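Local atomic coordinates of SusD homolog (PDB entry 4MRU), a protein that probably binds mucin O-glycans, as a SusD-like outer-membrane lipoprotein of Bacteroides thetaiotaomicron. Residues 154-159 and 208-213. Sequence-based numbering, arbitrary orientation.
Sequences DVYMRM and MRLCYT
Leu210 lays its CD2 methyl over one face of the Tyr156 ring. The methyl carbon CD2 of Leu210 is 4.0 Å from the ring centroid of Tyr156 and 17° off the ring normal, a CH-pi contact. It sits off centre, and the nearest ring atom, Tyr156 CD2, is 3.8 Å from Leu210 CD2. The other branch of the leucine turns to the selenomethionine Met157, which has two conformers. In one of them Met157 CE and Leu210 CD1 meet tip to tip at 3.8 Å. In that copy the Met157 chain bends at chi2 and chi3, which brings its end closer to Leu210 than its CB bond alone suggests.

At the far end of the ring, Tyr156 OH packs against the Arg209 chain, 3.5 Å from Arg209 CG. The two side chains cross at about a right angle, with ring and guanidinium planes 83° apart. No hydrogen bond links 154-159 to 208-213. The polar ends meet through Asp123 instead: Tyr156 OH hydrogen-bonds to OD1, and Arg209 NH2 forms a salt bridge with OD2. Arg209 also forms salt bridges with Glu429 and Glu433, so its buried charge is probably well balanced. With an alanine in place of Tyr156, Leu210 CD2 would probably lose its aromatic face and Asp123 OD1 its hydroxyl partner.

A type I beta turn runs from Leu210 to Thr213. Leu210 O accepts from both Thr213 N and Thr213 OG1, the latter at 2.8 Å. Within the TPR-like helical fold of the SusD family, the contact joins an early turn of helix 152-173 to the region where helix 192-209 gives way to this beta turn. Helix 104-125 touches both Tyr156 and Arg209, and helix 427-437 also packs on Arg209.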
# COMPACT_ATOMS: atom_id res chain seq x y z
N ASP A 154 3.51 3.59 19.64
CA ASP A 154 2.26 3.82 20.39
C ASP A 154 1.05 3.87 19.48
O ASP A 154 -0.05 3.44 19.87
CB ASP A 154 2.35 5.10 21.22
CG ASP A 154 3.25 4.94 22.46
OD1 ASP A 154 3.57 3.82 22.88
OD2 ASP A 154 3.59 5.96 23.03
N VAL A 155 1.23 4.35 18.25
CA VAL A 155 0.11 4.26 17.32
C VAL A 155 -0.27 2.79 17.05
O VAL A 155 -1.45 2.45 17.12
CB VAL A 155 0.39 4.97 16.01
CG1 VAL A 155 -0.78 4.78 15.06
CG2 VAL A 155 0.57 6.46 16.26
N TYR A 156 0.71 1.95 16.69
CA TYR A 156 0.43 0.54 16.39
C TYR A 156 -0.18 -0.17 17.60
O TYR A 156 -1.17 -0.87 17.48
CB TYR A 156 1.71 -0.17 15.93
CG TYR A 156 1.84 -0.24 14.44
CD1 TYR A 156 2.30 0.84 13.68
CD2 TYR A 156 1.48 -1.40 13.74
CE1 TYR A 156 2.40 0.73 12.29
CE2 TYR A 156 1.55 -1.47 12.36
CZ TYR A 156 2.00 -0.40 11.64
OH TYR A 156 2.11 -0.52 10.26
N MSE A 157 0.34 0.07 18.79
CA MSE A 157 -0.18 -0.67 19.96
C MSE A 157 -1.62 -0.24 20.25
O MSE A 157 -2.47 -1.08 20.62
CB MSE A 157 0.73 -0.48 21.15
CG MSE A 157 2.10 -1.18 20.96
SE MSE A 157 2.20 -2.71 19.68
CE MSE A 157 3.73 -1.86 18.79
N ARG A 158 -1.93 1.04 20.07
CA ARG A 158 -3.27 1.53 20.28
C ARG A 158 -4.21 0.99 19.21
O ARG A 158 -5.30 0.54 19.52
CB ARG A 158 -3.28 3.07 20.35
CG ARG A 158 -4.68 3.68 20.57
CD ARG A 158 -5.33 3.26 21.89
NE ARG A 158 -4.86 4.09 22.98
CZ ARG A 158 -5.46 5.21 23.37
NH1 ARG A 158 -6.58 5.64 22.79
NH2 ARG A 158 -4.95 5.92 24.37
N MSE A 159 -3.77 0.96 17.95
CA MSE A 159 -4.56 0.33 16.89
C MSE A 159 -4.86 -1.13 17.20
O MSE A 159 -5.99 -1.59 17.01
CB MSE A 159 -3.82 0.47 15.53
CG MSE A 159 -3.82 1.93 15.08
SE MSE A 159 -2.80 2.02 13.38
CE MSE A 159 -3.47 3.75 12.87
N MSE A 208 2.83 -8.43 10.72
CA MSE A 208 4.01 -8.77 9.91
C MSE A 208 4.91 -7.56 9.75
O MSE A 208 6.13 -7.69 9.76
CB MSE A 208 3.57 -9.31 8.53
CG MSE A 208 4.69 -10.06 7.83
SE MSE A 208 5.16 -11.74 8.79
CE MSE A 208 3.39 -12.56 8.81
N ARG A 209 4.32 -6.38 9.74
CA ARG A 209 5.02 -5.12 9.60
C ARG A 209 6.04 -4.94 10.70
O ARG A 209 7.07 -4.34 10.45
CB ARG A 209 4.05 -3.92 9.59
CG ARG A 209 4.71 -2.63 9.12
CD ARG A 209 4.71 -2.45 7.59
NE ARG A 209 3.40 -1.97 7.17
CZ ARG A 209 2.62 -2.46 6.22
NH1 ARG A 209 2.98 -3.47 5.44
NH2 ARG A 209 1.45 -1.85 6.03
N LEU A 210 5.76 -5.49 11.89
CA LEU A 210 6.61 -5.27 13.05
C LEU A 210 7.59 -6.41 13.34
O LEU A 210 8.20 -6.46 14.44
CB LEU A 210 5.74 -5.04 14.30
CG LEU A 210 4.59 -4.03 14.17
CD1 LEU A 210 3.96 -3.82 15.54
CD2 LEU A 210 5.06 -2.73 13.56
N CYS A 211 7.84 -7.26 12.36
CA CYS A 211 8.64 -8.47 12.62
C CYS A 211 10.14 -8.16 12.86
O CYS A 211 10.87 -9.00 13.38
CB CYS A 211 8.41 -9.50 11.52
SG CYS A 211 9.28 -9.02 10.00
N TYR A 212 10.59 -6.95 12.54
CA TYR A 212 11.98 -6.58 12.80
C TYR A 212 12.14 -5.68 14.04
O TYR A 212 13.25 -5.19 14.29
CB TYR A 212 12.60 -5.89 11.56
CG TYR A 212 12.69 -6.82 10.37
CD1 TYR A 212 13.59 -7.88 10.37
CD2 TYR A 212 11.93 -6.61 9.20
CE1 TYR A 212 13.69 -8.73 9.27
CE2 TYR A 212 12.03 -7.45 8.12
CZ TYR A 212 12.94 -8.50 8.16
OH TYR A 212 13.03 -9.35 7.08
N THR A 213 11.07 -5.50 14.84
CA THR A 213 11.13 -4.64 16.03
C THR A 213 11.20 -5.45 17.30
O THR A 213 11.17 -6.65 17.26
CB THR A 213 9.87 -3.78 16.18
OG1 THR A 213 8.73 -4.62 16.44
CG2 THR A 213 9.64 -2.96 14.93